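PDB 3ESI: ApeI dehydratase-like domain-containing protein from Pectobacterium atrosepticum, which is of unknown function but belongs to the ApeI-like family of hotdog-fold proteins and may act as a dehydratase on acyl thioester substrates. Local coordinates for residues G93-T98 / L119-E124. Sequence-based numbering, arbitrary orientation.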
ATOM      1  N   GLY A  93      16.090  17.623 -26.403  1.00 58.10           N
ATOM      2  CA  GLY A  93      15.364  17.767 -27.646  1.00 58.43           C
ATOM      3  C   GLY A  93      13.949  17.260 -27.456  1.00 58.97           C
ATOM      4  O   GLY A  93      12.997  18.047 -27.433  1.00 59.86           O
ATOM      5  N   LYS A  94      13.811  15.943 -27.309  1.00 58.65           N
ATOM      6  CA  LYS A  94      12.508  15.312 -27.113  1.00 59.03           C
ATOM      7  C   LYS A  94      11.966  15.598 -25.709  1.00 58.71           C
ATOM      8  O   LYS A  94      10.869  15.160 -25.353  1.00 58.06           O
ATOM      9  CB  LYS A  94      12.619  13.798 -27.296  1.00 58.60           C
ATOM     10  CG  LYS A  94      13.290  13.361 -28.574  1.00 60.50           C
ATOM     11  CD  LYS A  94      13.595  11.876 -28.519  1.00 62.16           C
ATOM     12  CE  LYS A  94      14.461  11.439 -29.686  1.00 63.32           C
ATOM     13  NZ  LYS A  94      14.930  10.035 -29.506  1.00 64.58           N
ATOM     14  N   GLN A  95      12.738  16.332 -24.917  1.00 58.11           N
ATOM     15  CA  GLN A  95      12.330  16.646 -23.554  1.00 58.02           C
ATOM     16  C   GLN A  95      11.988  15.369 -22.766  1.00 56.32           C
ATOM     17  O   GLN A  95      11.053  15.345 -21.963  1.00 54.98           O
ATOM     18  CB  GLN A  95      11.135  17.595 -23.587  1.00 59.51           C
ATOM     19  CG  GLN A  95      11.467  18.970 -24.142  1.00 61.78           C
ATOM     20  CD  GLN A  95      10.279  19.915 -24.101  1.00 63.35           C
ATOM     21  OE1 GLN A  95      10.428  21.132 -24.231  1.00 65.36           O
ATOM     22  NE2 GLN A  95       9.090  19.356 -23.925  1.00 62.39           N
ATOM     23  N   SER A  96      12.763  14.313 -23.004  1.00 54.37           N
ATOM     24  CA  SER A  96      12.561  13.034 -22.340  1.00 53.12           C
ATOM     25  C   SER A  96      13.711  12.641 -21.424  1.00 51.42           C
ATOM     26  O   SER A  96      14.883  12.694 -21.799  1.00 50.37           O
ATOM     27  CB  SER A  96      12.344  11.922 -23.368  1.00 53.95           C
ATOM     28  OG  SER A  96      11.029  11.970 -23.892  1.00 57.27           O
ATOM     29  N   LEU A  97      13.351  12.236 -20.215  1.00 50.07           N
ATOM     30  CA  LEU A  97      14.318  11.819 -19.225  1.00 47.28           C
ATOM     31  C   LEU A  97      14.135  10.332 -19.045  1.00 46.46           C
ATOM     32  O   LEU A  97      13.049   9.866 -18.701  1.00 46.22           O
ATOM     33  CB  LEU A  97      14.065  12.556 -17.911  1.00 48.23           C
ATOM     34  CG  LEU A  97      14.958  12.299 -16.694  1.00 48.71           C
ATOM     35  CD1 LEU A  97      14.709  10.906 -16.160  1.00 49.49           C
ATOM     36  CD2 LEU A  97      16.418  12.478 -17.071  1.00 48.68           C
ATOM     37  N   THR A  98      15.198   9.589 -19.310  1.00 45.06           N
ATOM     38  CA  THR A  98      15.180   8.143 -19.165  1.00 44.71           C
ATOM     39  C   THR A  98      15.985   7.756 -17.922  1.00 43.67           C
ATOM     40  O   THR A  98      17.068   8.281 -17.686  1.00 43.81           O
ATOM     41  CB  THR A  98      15.771   7.474 -20.419  1.00 45.06           C
ATOM     42  OG1 THR A  98      14.758   7.422 -21.431  1.00 47.57           O
ATOM     43  CG2 THR A  98      16.258   6.076 -20.119  1.00 47.18           C
ATOM     44  N   LEU A 119       9.503  16.113 -19.192  1.00 46.48           N
ATOM     45  CA  LEU A 119       9.727  17.289 -18.349  1.00 48.23           C
ATOM     46  C   LEU A 119       9.344  18.548 -19.135  1.00 50.23           C
ATOM     47  O   LEU A 119       9.209  18.501 -20.357  1.00 50.91           O
ATOM     48  CB  LEU A 119      11.198  17.383 -17.919  1.00 47.68           C
ATOM     49  CG  LEU A 119      11.868  16.191 -17.212  1.00 46.57           C
ATOM     50  CD1 LEU A 119      13.271  16.616 -16.765  1.00 42.92           C
ATOM     51  CD2 LEU A 119      11.037  15.725 -16.018  1.00 45.49           C
ATOM     52  N   THR A 120       9.161  19.669 -18.442  1.00 52.49           N
ATOM     53  CA  THR A 120       8.797  20.916 -19.109  1.00 55.27           C
ATOM     54  C   THR A 120       9.575  22.091 -18.528  1.00 57.25           C
ATOM     55  O   THR A 120       9.942  22.087 -17.350  1.00 56.42           O
ATOM     56  CB  THR A 120       7.284  21.250 -18.941  1.00 56.05           C
ATOM     57  OG1 THR A 120       6.497  20.103 -19.260  1.00 59.11           O
ATOM     58  CG2 THR A 120       6.869  22.381 -19.876  1.00 56.09           C
ATOM     59  N   PRO A 121       9.838  23.119 -19.351  1.00 59.20           N
ATOM     60  CA  PRO A 121      10.569  24.283 -18.851  1.00 61.29           C
ATOM     61  C   PRO A 121       9.845  24.852 -17.629  1.00 64.09           C
ATOM     62  O   PRO A 121       8.616  24.794 -17.551  1.00 64.06           O
ATOM     63  CB  PRO A 121      10.532  25.230 -20.039  1.00 60.26           C
ATOM     64  CG  PRO A 121      10.618  24.291 -21.193  1.00 58.77           C
ATOM     65  CD  PRO A 121       9.657  23.203 -20.813  1.00 57.81           C
ATOM     66  N   ILE A 122      10.607  25.386 -16.679  1.00 67.73           N
ATOM     67  CA  ILE A 122      10.040  25.968 -15.463  1.00 71.45           C
ATOM     68  C   ILE A 122       9.549  27.388 -15.722  1.00 74.69           C
ATOM     69  O   ILE A 122      10.342  28.284 -16.034  1.00 74.56           O
ATOM     70  CB  ILE A 122      11.074  26.003 -14.325  1.00 71.36           C
ATOM     71  CG1 ILE A 122      11.525  24.576 -14.006  1.00 72.37           C
ATOM     72  CG2 ILE A 122      10.472  26.674 -13.096  1.00 70.64           C
ATOM     73  CD1 ILE A 122      12.576  24.475 -12.924  1.00 74.15           C
ATOM     74  N   MET A 123       8.239  27.581 -15.575  1.00 78.04           N
ATOM     75  CA  MET A 123       7.598  28.871 -15.815  1.00 81.19           C
ATOM     76  C   MET A 123       7.653  29.133 -17.321  1.00 81.54           C
ATOM     77  O   MET A 123       7.680  30.287 -17.747  1.00 82.63           O
ATOM     78  CB  MET A 123       8.334  30.002 -15.078  1.00 83.50           C
ATOM     79  CG  MET A 123       8.593  29.753 -13.594  1.00 86.62           C
ATOM     80  SD  MET A 123       9.616  31.052 -12.818  1.00 90.51           S
ATOM     81  CE  MET A 123      11.301  30.445 -13.139  1.00 88.90           C
ATOM     82  N   GLU A 124       7.671  28.063 -18.117  1.00 81.19           N
ATOM     83  CA  GLU A 124       7.752  28.175 -19.575  1.00 81.21           C
ATOM     84  C   GLU A 124       6.727  29.147 -20.129  1.00 82.49           C
ATOM     85  O   GLU A 124       5.804  29.512 -19.372  1.00 84.13           O
ATOM     86  CB  GLU A 124       7.567  26.810 -20.219  1.00 79.67           C
TER
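Gln95 and Leu119 bring the two backbones together, their CA atoms 5.9 Å apart, where strand 96-105 starts and the antiparallel strand 108-121 nears its end. One hydrogen bond joins them: Leu119 N donates to Gln95 O over 3.3 Å, nearly straight at 167°, with the donor tilted 23° from the carbonyl plane. Further along, Leu97 pairs through its backbone with Ile117; strand 108-121 lies between 96-105 and 64-74, and on its other edge the backbone of Thr120 bonds to Thr65. Gln95, with phi and psi both positive, forms a G1 beta bulge with Ser96 opposite His91.

The CB of Gln95 is directed toward 119-124. With CG anti to the carbonyl carbon (chi1 -67°) and the chain extended beyond it, the amide lies beside the Leu119 carbonyl, NE2 3.7 Å from Leu119 O, too long to count as a hydrogen bond, and OE1 lies 4.1 Å from Pro121 CD, a loose van der Waals approach. The two side chains cross at about a right angle, and both also touch Trp64. Leu97 CB meets Leu119 CD1 at 4.3 Å; the same leucines pack on helix 45-59, Leu97 against Val52 and Ala56, Leu119 against Met53. This apolar layer beneath an antiparallel hairpin fits the hotdog fold, in which a curved sheet wraps a long central helix.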